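Local coordinates for cell envelope-related transcriptional attenuator domain-containing protein (Eubacterium siraeum, PDB 4OBM), which is uncharacterised but belongs to the LytR-CpsA-Psr family, whose members are linked to attaching glycopolymers to the bacterial cell wall, at residues E107-V119 against T171-G183. Sequence-based numbering, arbitrary orientation.
Sequences ELFDMVGNTTLTV and TVISSFIDQNFIG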
loop_
_atom_site.group_PDB
_atom_site.type_symbol
_atom_site.label_atom_id
_atom_site.label_comp_id
_atom_site.label_asym_id
_atom_site.label_seq_id
_atom_site.Cartn_x
_atom_site.Cartn_y
_atom_site.Cartn_z
ATOM N N GLU A 107 -1.653 8.861 -13.114
ATOM C CA GLU A 107 -0.464 8.917 -13.933
ATOM C C GLU A 107 0.434 7.711 -13.653
ATOM O O GLU A 107 0.924 7.113 -14.614
ATOM C CB GLU A 107 0.291 10.222 -13.745
ATOM C CG GLU A 107 0.867 10.670 -15.075
ATOM C CD GLU A 107 1.965 11.708 -15.054
ATOM O OE1 GLU A 107 1.845 12.698 -14.293
ATOM O OE2 GLU A 107 2.927 11.552 -15.841
ATOM N N LEU A 108 0.585 7.296 -12.376
ATOM C CA LEU A 108 1.363 6.093 -12.035
ATOM C C LEU A 108 0.772 4.880 -12.752
ATOM O O LEU A 108 1.507 4.212 -13.460
ATOM C CB LEU A 108 1.445 5.847 -10.514
ATOM C CG LEU A 108 2.092 4.518 -10.037
ATOM C CD1 LEU A 108 3.600 4.559 -10.123
ATOM C CD2 LEU A 108 1.738 4.239 -8.620
ATOM N N PHE A 109 -0.550 4.635 -12.623
ATOM C CA PHE A 109 -1.252 3.514 -13.261
ATOM C C PHE A 109 -1.122 3.542 -14.792
ATOM O O PHE A 109 -1.001 2.494 -15.412
ATOM C CB PHE A 109 -2.761 3.539 -12.910
ATOM C CG PHE A 109 -3.225 3.330 -11.483
ATOM C CD1 PHE A 109 -2.623 2.378 -10.669
ATOM C CD2 PHE A 109 -4.343 4.000 -10.997
ATOM C CE1 PHE A 109 -3.076 2.164 -9.367
ATOM C CE2 PHE A 109 -4.815 3.764 -9.705
ATOM C CZ PHE A 109 -4.178 2.851 -8.897
ATOM N N ASP A 110 -1.226 4.742 -15.394
ATOM C CA ASP A 110 -1.167 4.970 -16.845
ATOM C C ASP A 110 0.229 4.646 -17.403
ATOM O O ASP A 110 0.374 4.162 -18.519
ATOM C CB ASP A 110 -1.525 6.440 -17.143
ATOM C CG ASP A 110 -1.670 6.730 -18.620
ATOM O OD1 ASP A 110 -2.722 6.379 -19.189
ATOM O OD2 ASP A 110 -0.720 7.272 -19.210
HETATM N N MSE A 111 1.236 4.926 -16.602
HETATM C CA MSE A 111 2.634 4.723 -16.886
HETATM C C MSE A 111 3.014 3.244 -16.745
HETATM O O MSE A 111 3.691 2.708 -17.626
HETATM C CB MSE A 111 3.425 5.584 -15.890
HETATM C CG MSE A 111 4.887 5.695 -16.175
HETATM SE SE MSE A 111 5.724 6.493 -14.641
HETATM C CE MSE A 111 7.219 7.186 -15.514
ATOM N N VAL A 112 2.578 2.591 -15.659
ATOM C CA VAL A 112 2.963 1.204 -15.342
ATOM C C VAL A 112 2.227 0.172 -16.248
ATOM O O VAL A 112 2.875 -0.725 -16.805
ATOM C CB VAL A 112 2.808 0.886 -13.831
ATOM C CG1 VAL A 112 3.204 -0.559 -13.515
ATOM C CG2 VAL A 112 3.635 1.850 -12.990
ATOM N N GLY A 113 0.912 0.309 -16.384
ATOM C CA GLY A 113 0.103 -0.580 -17.216
ATOM C C GLY A 113 -1.268 -0.813 -16.630
ATOM O O GLY A 113 -1.530 -0.424 -15.488
ATOM N N ASN A 114 -2.147 -1.438 -17.426
ATOM C CA ASN A 114 -3.524 -1.783 -17.079
ATOM C C ASN A 114 -3.610 -2.975 -16.119
ATOM O O ASN A 114 -2.706 -3.800 -16.081
ATOM C CB ASN A 114 -4.287 -2.141 -18.340
ATOM C CG ASN A 114 -4.367 -1.068 -19.394
ATOM O OD1 ASN A 114 -4.430 0.134 -19.107
ATOM N ND2 ASN A 114 -4.426 -1.495 -20.644
ATOM N N THR A 115 -4.725 -3.095 -15.385
ATOM C CA THR A 115 -4.947 -4.233 -14.494
ATOM C C THR A 115 -6.261 -4.932 -14.880
ATOM O O THR A 115 -7.264 -4.266 -15.171
ATOM C CB THR A 115 -4.923 -3.794 -13.013
ATOM O OG1 THR A 115 -3.773 -2.984 -12.779
ATOM C CG2 THR A 115 -4.875 -4.974 -12.059
ATOM N N THR A 116 -6.241 -6.269 -14.887
ATOM C CA THR A 116 -7.402 -7.108 -15.180
ATOM C C THR A 116 -8.038 -7.517 -13.839
ATOM O O THR A 116 -7.380 -8.140 -13.009
ATOM C CB THR A 116 -7.000 -8.286 -16.066
ATOM O OG1 THR A 116 -6.680 -7.775 -17.355
ATOM C CG2 THR A 116 -8.093 -9.318 -16.195
ATOM N N LEU A 117 -9.298 -7.124 -13.622
ATOM C CA LEU A 117 -10.018 -7.384 -12.366
ATOM C C LEU A 117 -11.377 -7.997 -12.606
ATOM O O LEU A 117 -12.066 -7.627 -13.562
ATOM C CB LEU A 117 -10.205 -6.083 -11.548
ATOM C CG LEU A 117 -8.977 -5.187 -11.344
ATOM C CD1 LEU A 117 -9.390 -3.763 -11.010
ATOM C CD2 LEU A 117 -8.045 -5.769 -10.290
ATOM N N THR A 118 -11.789 -8.882 -11.689
ATOM C CA THR A 118 -13.110 -9.505 -11.718
ATOM C C THR A 118 -14.035 -8.696 -10.803
ATOM O O THR A 118 -13.877 -8.723 -9.581
ATOM C CB THR A 118 -13.033 -10.994 -11.331
ATOM O OG1 THR A 118 -12.176 -11.658 -12.255
ATOM C CG2 THR A 118 -14.406 -11.674 -11.341
ATOM N N VAL A 119 -14.996 -7.977 -11.405
ATOM C CA VAL A 119 -16.013 -7.213 -10.678
ATOM C C VAL A 119 -17.124 -8.228 -10.279
ATOM O O VAL A 119 -17.706 -8.873 -11.164
ATOM C CB VAL A 119 -16.524 -5.989 -11.484
ATOM C CG1 VAL A 119 -17.585 -5.219 -10.704
ATOM C CG2 VAL A 119 -15.366 -5.056 -11.846
ATOM N N THR A 171 -6.904 -5.759 -2.615
ATOM C CA THR A 171 -7.047 -6.729 -3.688
ATOM C C THR A 171 -6.670 -6.126 -5.041
ATOM O O THR A 171 -5.890 -6.727 -5.764
ATOM C CB THR A 171 -8.515 -7.228 -3.680
ATOM O OG1 THR A 171 -8.780 -7.850 -2.425
ATOM C CG2 THR A 171 -8.817 -8.202 -4.802
ATOM N N VAL A 172 -7.267 -4.979 -5.403
ATOM C CA VAL A 172 -7.017 -4.296 -6.676
ATOM C C VAL A 172 -5.521 -3.870 -6.771
ATOM O O VAL A 172 -4.900 -4.072 -7.816
ATOM C CB VAL A 172 -8.004 -3.104 -6.837
ATOM C CG1 VAL A 172 -7.598 -2.168 -7.962
ATOM C CG2 VAL A 172 -9.424 -3.607 -7.051
ATOM N N ILE A 173 -4.944 -3.333 -5.680
ATOM C CA ILE A 173 -3.532 -2.924 -5.663
ATOM C C ILE A 173 -2.623 -4.168 -5.734
ATOM O O ILE A 173 -1.594 -4.112 -6.423
ATOM C CB ILE A 173 -3.200 -1.956 -4.467
ATOM C CG1 ILE A 173 -3.944 -0.600 -4.617
ATOM C CG2 ILE A 173 -1.683 -1.734 -4.252
ATOM C CD1 ILE A 173 -3.812 0.151 -6.002
ATOM N N SER A 174 -3.021 -5.292 -5.085
ATOM C CA SER A 174 -2.283 -6.564 -5.145
ATOM C C SER A 174 -2.204 -7.061 -6.585
ATOM O O SER A 174 -1.139 -7.467 -7.058
ATOM C CB SER A 174 -2.956 -7.619 -4.275
ATOM O OG SER A 174 -2.599 -7.466 -2.915
ATOM N N SER A 175 -3.348 -6.995 -7.284
ATOM C CA SER A 175 -3.493 -7.398 -8.679
ATOM C C SER A 175 -2.634 -6.514 -9.588
ATOM O O SER A 175 -1.965 -7.036 -10.470
ATOM C CB SER A 175 -4.958 -7.339 -9.093
ATOM O OG SER A 175 -5.736 -8.299 -8.400
ATOM N N PHE A 176 -2.622 -5.198 -9.342
ATOM C CA PHE A 176 -1.816 -4.199 -10.074
ATOM C C PHE A 176 -0.303 -4.484 -9.956
ATOM O O PHE A 176 0.414 -4.380 -10.952
ATOM C CB PHE A 176 -2.141 -2.770 -9.562
ATOM C CG PHE A 176 -1.246 -1.678 -10.105
ATOM C CD1 PHE A 176 -1.315 -1.297 -11.443
ATOM C CD2 PHE A 176 -0.328 -1.035 -9.279
ATOM C CE1 PHE A 176 -0.466 -0.304 -11.950
ATOM C CE2 PHE A 176 0.525 -0.054 -9.792
ATOM C CZ PHE A 176 0.443 0.314 -11.120
ATOM N N ILE A 177 0.168 -4.860 -8.745
ATOM C CA ILE A 177 1.575 -5.167 -8.473
ATOM C C ILE A 177 1.969 -6.498 -9.143
ATOM O O ILE A 177 3.031 -6.578 -9.748
ATOM C CB ILE A 177 1.901 -5.159 -6.949
ATOM C CG1 ILE A 177 1.797 -3.718 -6.369
ATOM C CG2 ILE A 177 3.302 -5.764 -6.668
ATOM C CD1 ILE A 177 1.627 -3.622 -4.827
ATOM N N ASP A 178 1.126 -7.532 -9.016
ATOM C CA ASP A 178 1.373 -8.857 -9.597
ATOM C C ASP A 178 1.358 -8.864 -11.120
ATOM O O ASP A 178 2.204 -9.523 -11.727
ATOM C CB ASP A 178 0.331 -9.860 -9.095
ATOM C CG ASP A 178 0.481 -10.236 -7.640
ATOM O OD1 ASP A 178 1.538 -9.905 -7.044
ATOM O OD2 ASP A 178 -0.423 -10.915 -7.115
ATOM N N GLN A 179 0.402 -8.169 -11.739
ATOM C CA GLN A 179 0.274 -8.194 -13.197
ATOM C C GLN A 179 1.264 -7.302 -13.937
ATOM O O GLN A 179 1.516 -7.553 -15.123
ATOM C CB GLN A 179 -1.142 -7.803 -13.617
ATOM C CG GLN A 179 -2.178 -8.859 -13.261
ATOM C CD GLN A 179 -3.564 -8.292 -13.285
ATOM O OE1 GLN A 179 -3.877 -7.404 -14.083
ATOM N NE2 GLN A 179 -4.433 -8.821 -12.437
ATOM N N ASN A 180 1.798 -6.259 -13.278
ATOM C CA ASN A 180 2.675 -5.302 -13.953
ATOM C C ASN A 180 4.072 -5.163 -13.369
ATOM O O ASN A 180 4.869 -4.448 -13.973
ATOM C CB ASN A 180 2.034 -3.928 -13.943
ATOM C CG ASN A 180 0.757 -3.842 -14.705
ATOM O OD1 ASN A 180 0.742 -3.901 -15.939
ATOM N ND2 ASN A 180 -0.336 -3.692 -13.975
ATOM N N PHE A 181 4.374 -5.762 -12.204
ATOM C CA PHE A 181 5.723 -5.604 -11.634
ATOM C C PHE A 181 6.509 -6.888 -11.679
ATOM O O PHE A 181 7.734 -6.823 -11.697
ATOM C CB PHE A 181 5.701 -5.060 -10.196
ATOM C CG PHE A 181 5.404 -3.588 -10.090
ATOM C CD1 PHE A 181 4.105 -3.114 -10.229
ATOM C CD2 PHE A 181 6.415 -2.678 -9.812
ATOM C CE1 PHE A 181 3.829 -1.750 -10.119
ATOM C CE2 PHE A 181 6.138 -1.317 -9.686
ATOM C CZ PHE A 181 4.845 -0.861 -9.841
ATOM N N ILE A 182 5.830 -8.053 -11.699
ATOM C CA ILE A 182 6.529 -9.336 -11.789
ATOM C C ILE A 182 7.185 -9.382 -13.174
ATOM O O ILE A 182 6.519 -9.140 -14.180
ATOM C CB ILE A 182 5.606 -10.563 -11.490
ATOM C CG1 ILE A 182 5.106 -10.527 -10.023
ATOM C CG2 ILE A 182 6.322 -11.901 -11.801
ATOM C CD1 ILE A 182 3.947 -11.498 -9.649
ATOM N N GLY A 183 8.495 -9.580 -13.187
ATOM C CA GLY A 183 9.273 -9.643 -14.416
ATOM C C GLY A 183 9.798 -8.309 -14.914
ATOM O O GLY A 183 10.448 -8.278 -15.965
#
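Phe176 of helix 164-181 pushes its ring between the end of helix 102-112 and the start of strand 115-119. Its CG lies anti to the backbone N (chi1 172°), which brings the ring up against Phe109 and Val112. Phe109 meets it edge-to-face: CD1 of Phe109 sits over one face, 3.7 Å from Phe176 CE1. Val112 CB packs 3.6 Å from Phe176 CZ, while its CG1 touches Asn180 CB and Phe181 CE1. Thr115 OG1 and Gly113 O lie at the rim of the Phe176 ring, in its plane.

Asn180 ND2 makes two hydrogen bonds. One goes to Phe176 O in its own helix; the other crosses to Asn114 O (3.2 Å), with the donor well above that carbonyl plane. Replacing Asn180 with a leucine would probably leave Asn114 O without this donor and loosen the turn at Gly113 from the helix. Gln179 grips the strand edge. Its OE1 accepts a nearly straight bond from Thr116 N (2.7 Å), and its NE2 donates to Thr116 O (3.1 Å). Strand 141-143 pairs with Thr115 and Leu117. Buried Phe109-Phe176 packing is thus joined to helix side-chain amides, which satisfy backbone groups of the turn and of the strand edge not paired with 141-143.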